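Local coordinates for glutaredoxin related protein (Sulfolobus solfataricus, PDB 4MNN), which probably acts as a thiol-disulfide oxidoreductase of the glutaredoxin family, an atypical protein disulfide oxidoreductase built on the thioredoxin fold, at residues Q98-P109 / N128-T139. Residues are numbered along the deposited sequence; the frame is centred on the assembly and turned at random.
Sequences QVRGSVKLFVTP and NENVKLEIYDAT
Gly101-Val107 and Val131-Asp137 are neighbouring parallel strands inside the mixed sheet of the chain, paired in register from Gly101 beside Val131 to Val107 beside Asp137. Eight backbone hydrogen bonds join them, running from Gly101 N to Asn130 O (2.9 Å) through to Ala138 N and Val107 O (2.7 Å). On one face of the sheet, Phe106 and Tyr136 lie side by side, their rings nearly parallel (11°) but displaced, centroids 5.1 Å apart; Phe106 CD1 and CE1 lie against Tyr136 CB, and Phe106 CZ comes within 3.9 Å of Tyr136 CD1. The extended Lys104 chain passes obliquely by the tyrosine ring, CD 3.8 Å from Tyr136 CE1, and carries NZ to a salt bridge with Asp160. Glu134 runs alongside, yet its OE1 stays 4.1 Å from Lys104 NZ, too far for a salt bridge. Tyr63, from the neighbouring strand 57-63, stacks its ring with that of Tyr136 and hydrogen-bonds Glu134 OE2 through its OH. One water accepts from Ser102 OG and donates to Lys132 O and Glu134 OE1, so it bridges the two strands near Ser102. With helix 114-127 the strands make a beta-alpha-beta crossover of the thioredoxin fold; Leu105 and Leu133 pack on that helix, and Val107 touches Cys114 at its start, disulfide-bonded to Cys111 in the CxxC that is probably the redox site. This opposite face is largely apolar, with Val103, Leu105, Val107, Val131, Leu133 and Ile135, and Asp137 at its C-terminal end. There Val131 reaches both ways: CG1, anti to the backbone N (chi1 154°), touches Val103 CG2 at 3.6 Å, while CG2 meets Val99. At the N-terminal end of the pairing, the Arg100 guanidinium stacks over the Asn130 amide, planes 28° apart.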
loop_
_atom_site.group_PDB
_atom_site.type_symbol
_atom_site.label_atom_id
_atom_site.label_comp_id
_atom_site.label_asym_id
_atom_site.label_seq_id
_atom_site.Cartn_x
_atom_site.Cartn_y
_atom_site.Cartn_z
ATOM N N GLN A 98 -4.085 9.630 16.173
ATOM C CA GLN A 98 -4.275 11.066 16.234
ATOM C C GLN A 98 -4.226 11.716 14.878
ATOM O O GLN A 98 -4.742 12.812 14.675
ATOM C CB GLN A 98 -3.200 11.710 17.103
ATOM C CG GLN A 98 -3.291 11.305 18.547
ATOM C CD GLN A 98 -4.710 11.271 19.039
ATOM O OE1 GLN A 98 -5.429 12.292 19.038
ATOM N NE2 GLN A 98 -5.140 10.100 19.466
ATOM N N VAL A 99 -3.560 11.055 13.948
ATOM C CA VAL A 99 -3.423 11.635 12.631
ATOM C C VAL A 99 -4.757 11.687 11.887
ATOM O O VAL A 99 -5.662 10.870 12.120
ATOM C CB VAL A 99 -2.339 10.858 11.825
ATOM C CG1 VAL A 99 -2.031 11.565 10.518
ATOM C CG2 VAL A 99 -1.046 10.794 12.660
ATOM N N ARG A 100 -4.874 12.688 11.020
ATOM C CA ARG A 100 -6.060 12.859 10.186
ATOM C C ARG A 100 -5.674 13.324 8.785
ATOM O O ARG A 100 -4.661 14.016 8.596
ATOM C CB ARG A 100 -7.003 13.891 10.798
ATOM C CG ARG A 100 -7.808 13.375 11.994
ATOM C CD ARG A 100 -8.902 14.356 12.379
ATOM N NE ARG A 100 -9.910 13.753 13.261
ATOM C CZ ARG A 100 -10.996 13.111 12.840
ATOM N NH1 ARG A 100 -11.850 12.605 13.721
ATOM N NH2 ARG A 100 -11.244 12.987 11.540
ATOM N N GLY A 101 -6.477 12.923 7.810
ATOM C CA GLY A 101 -6.240 13.378 6.459
ATOM C C GLY A 101 -5.359 12.577 5.532
ATOM O O GLY A 101 -5.020 11.422 5.756
ATOM N N SER A 102 -4.961 13.242 4.471
ATOM C CA SER A 102 -4.149 12.603 3.449
ATOM C C SER A 102 -2.735 12.311 3.923
ATOM O O SER A 102 -2.102 13.138 4.577
ATOM C CB SER A 102 -4.085 13.515 2.227
ATOM O OG SER A 102 -3.161 13.028 1.263
ATOM N N VAL A 103 -2.269 11.117 3.590
ATOM C CA VAL A 103 -0.902 10.709 3.877
ATOM C C VAL A 103 -0.444 10.068 2.567
ATOM O O VAL A 103 -1.022 9.067 2.128
ATOM C CB VAL A 103 -0.811 9.647 5.022
ATOM C CG1 VAL A 103 0.680 9.230 5.243
ATOM C CG2 VAL A 103 -1.390 10.226 6.308
ATOM N N LYS A 104 0.554 10.660 1.911
ATOM C CA LYS A 104 1.091 10.102 0.677
ATOM C C LYS A 104 2.534 9.727 0.867
ATOM O O LYS A 104 3.351 10.545 1.305
ATOM C CB LYS A 104 1.009 11.098 -0.476
ATOM C CG LYS A 104 -0.437 11.442 -0.794
ATOM C CD LYS A 104 -0.562 12.515 -1.865
ATOM C CE LYS A 104 -2.072 12.708 -2.144
ATOM N NZ LYS A 104 -2.310 13.501 -3.345
ATOM N N LEU A 105 2.845 8.494 0.506
ATOM C CA LEU A 105 4.209 7.992 0.613
ATOM C C LEU A 105 4.751 7.769 -0.793
ATOM O O LEU A 105 4.117 7.085 -1.583
ATOM C CB LEU A 105 4.226 6.647 1.362
ATOM C CG LEU A 105 5.597 5.943 1.304
ATOM C CD1 LEU A 105 6.627 6.776 2.060
ATOM C CD2 LEU A 105 5.529 4.517 1.927
ATOM N N PHE A 106 5.888 8.378 -1.110
ATOM C CA PHE A 106 6.544 8.163 -2.384
ATOM C C PHE A 106 7.683 7.184 -2.180
ATOM O O PHE A 106 8.471 7.329 -1.248
ATOM C CB PHE A 106 7.075 9.488 -2.938
ATOM C CG PHE A 106 5.951 10.427 -3.352
ATOM C CD1 PHE A 106 5.503 10.448 -4.664
ATOM C CD2 PHE A 106 5.265 11.170 -2.397
ATOM C CE1 PHE A 106 4.387 11.187 -5.023
ATOM C CE2 PHE A 106 4.137 11.919 -2.737
ATOM C CZ PHE A 106 3.704 11.920 -4.060
ATOM N N VAL A 107 7.765 6.201 -3.073
ATOM C CA VAL A 107 8.822 5.202 -3.036
ATOM C C VAL A 107 9.320 4.927 -4.458
ATOM O O VAL A 107 8.785 5.463 -5.434
ATOM C CB VAL A 107 8.283 3.819 -2.498
ATOM C CG1 VAL A 107 7.638 3.980 -1.113
ATOM C CG2 VAL A 107 7.243 3.223 -3.498
ATOM N N THR A 108 10.375 4.117 -4.548
ATOM C CA THR A 108 10.874 3.586 -5.823
ATOM C C THR A 108 11.388 2.189 -5.467
ATOM O O THR A 108 11.602 1.892 -4.295
ATOM C CB THR A 108 12.036 4.409 -6.447
ATOM O OG1 THR A 108 13.204 4.331 -5.603
ATOM C CG2 THR A 108 11.606 5.855 -6.598
ATOM N N PRO A 109 11.549 1.297 -6.464
ATOM C CA PRO A 109 12.041 -0.065 -6.226
ATOM C C PRO A 109 13.452 -0.056 -5.631
ATOM O O PRO A 109 13.733 -0.775 -4.672
ATOM C CB PRO A 109 12.014 -0.691 -7.621
ATOM C CG PRO A 109 10.804 -0.073 -8.225
ATOM C CD PRO A 109 10.953 1.408 -7.810
ATOM N N ASN A 128 -6.316 3.515 11.805
ATOM C CA ASN A 128 -6.963 4.817 11.727
ATOM C C ASN A 128 -7.718 5.073 10.426
ATOM O O ASN A 128 -7.114 5.362 9.388
ATOM C CB ASN A 128 -5.827 5.857 11.950
ATOM C CG ASN A 128 -6.309 7.292 11.992
ATOM O OD1 ASN A 128 -5.532 8.207 12.314
ATOM N ND2 ASN A 128 -7.550 7.506 11.683
ATOM N N GLU A 129 -9.045 4.972 10.496
ATOM C CA GLU A 129 -9.887 5.193 9.326
ATOM C C GLU A 129 -9.952 6.643 8.902
ATOM O O GLU A 129 -10.494 6.952 7.832
ATOM C CB GLU A 129 -11.314 4.724 9.612
ATOM C CG GLU A 129 -11.414 3.299 10.037
ATOM C CD GLU A 129 -12.831 2.939 10.420
ATOM O OE1 GLU A 129 -13.723 3.077 9.541
ATOM O OE2 GLU A 129 -13.038 2.529 11.589
ATOM N N ASN A 130 -9.427 7.542 9.738
ATOM C CA ASN A 130 -9.471 8.972 9.432
ATOM C C ASN A 130 -8.279 9.387 8.571
ATOM O O ASN A 130 -8.151 10.560 8.201
ATOM C CB ASN A 130 -9.462 9.778 10.735
ATOM C CG ASN A 130 -10.663 9.477 11.618
ATOM O OD1 ASN A 130 -10.521 9.233 12.825
ATOM N ND2 ASN A 130 -11.842 9.497 11.030
ATOM N N VAL A 131 -7.387 8.438 8.302
ATOM C CA VAL A 131 -6.214 8.697 7.459
ATOM C C VAL A 131 -6.537 8.130 6.070
ATOM O O VAL A 131 -7.163 7.089 5.973
ATOM C CB VAL A 131 -4.937 7.976 8.024
ATOM C CG1 VAL A 131 -3.933 7.703 6.901
ATOM C CG2 VAL A 131 -4.249 8.862 9.084
ATOM N N LYS A 132 -6.144 8.827 5.008
ATOM C CA LYS A 132 -6.363 8.310 3.656
ATOM C C LYS A 132 -4.959 8.106 3.100
ATOM O O LYS A 132 -4.304 9.066 2.698
ATOM C CB LYS A 132 -7.131 9.298 2.777
ATOM C CG LYS A 132 -7.354 8.702 1.376
ATOM C CD LYS A 132 -7.997 9.669 0.428
ATOM C CE LYS A 132 -8.374 8.948 -0.843
ATOM N NZ LYS A 132 -9.055 9.813 -1.833
ATOM N N LEU A 133 -4.501 6.848 3.138
ATOM C CA LEU A 133 -3.158 6.472 2.689
ATOM C C LEU A 133 -3.066 6.151 1.204
ATOM O O LEU A 133 -3.831 5.348 0.680
ATOM C CB LEU A 133 -2.661 5.234 3.488
ATOM C CG LEU A 133 -1.267 4.709 3.077
ATOM C CD1 LEU A 133 -0.233 5.795 3.390
ATOM C CD2 LEU A 133 -0.950 3.396 3.817
ATOM N N GLU A 134 -2.120 6.778 0.528
ATOM C CA GLU A 134 -1.869 6.498 -0.890
ATOM C C GLU A 134 -0.375 6.328 -1.020
ATOM O O GLU A 134 0.386 7.113 -0.424
ATOM C CB GLU A 134 -2.352 7.665 -1.764
ATOM C CG GLU A 134 -3.905 7.735 -1.760
ATOM C CD GLU A 134 -4.472 8.919 -2.520
ATOM O OE1 GLU A 134 -4.211 10.073 -2.130
ATOM O OE2 GLU A 134 -5.185 8.679 -3.505
ATOM N N ILE A 135 0.054 5.320 -1.779
ATOM C CA ILE A 135 1.485 5.074 -1.976
ATOM C C ILE A 135 1.725 5.293 -3.444
ATOM O O ILE A 135 0.913 4.879 -4.245
ATOM C CB ILE A 135 1.865 3.611 -1.686
ATOM C CG1 ILE A 135 1.190 3.133 -0.394
ATOM C CG2 ILE A 135 3.402 3.486 -1.639
ATOM C CD1 ILE A 135 1.617 3.857 0.855
ATOM N N TYR A 136 2.829 5.948 -3.793
ATOM C CA TYR A 136 3.151 6.194 -5.200
ATOM C C TYR A 136 4.538 5.722 -5.558
ATOM O O TYR A 136 5.483 6.074 -4.878
ATOM C CB TYR A 136 3.131 7.690 -5.521
ATOM C CG TYR A 136 1.782 8.346 -5.377
ATOM C CD1 TYR A 136 1.320 8.790 -4.125
ATOM C CD2 TYR A 136 0.966 8.526 -6.495
ATOM C CE1 TYR A 136 0.074 9.408 -3.989
ATOM C CE2 TYR A 136 -0.294 9.135 -6.373
ATOM C CZ TYR A 136 -0.728 9.574 -5.123
ATOM O OH TYR A 136 -1.966 10.170 -5.007
ATOM N N ASP A 137 4.645 4.930 -6.623
ATOM C CA ASP A 137 5.943 4.522 -7.165
ATOM C C ASP A 137 6.333 5.779 -7.991
ATOM O O ASP A 137 5.747 6.070 -9.050
ATOM C CB ASP A 137 5.814 3.322 -8.101
ATOM C CG ASP A 137 7.160 2.929 -8.762
ATOM O OD1 ASP A 137 8.034 3.790 -8.957
ATOM O OD2 ASP A 137 7.337 1.757 -9.128
ATOM N N ALA A 138 7.284 6.536 -7.458
ATOM C CA ALA A 138 7.739 7.782 -8.056
ATOM C C ALA A 138 8.338 7.644 -9.454
ATOM O O ALA A 138 8.442 8.648 -10.171
ATOM C CB ALA A 138 8.750 8.442 -7.114
ATOM N N THR A 139 8.768 6.430 -9.822
ATOM C CA THR A 139 9.337 6.210 -11.165
ATOM C C THR A 139 8.230 6.092 -12.189
ATOM O O THR A 139 8.403 6.417 -13.376
ATOM C CB THR A 139 10.211 4.905 -11.233
ATOM O OG1 THR A 139 9.393 3.732 -11.060
ATOM C CG2 THR A 139 11.278 4.955 -10.164
HETATM O O HOH W 1 -4.215 10.644 0.449
#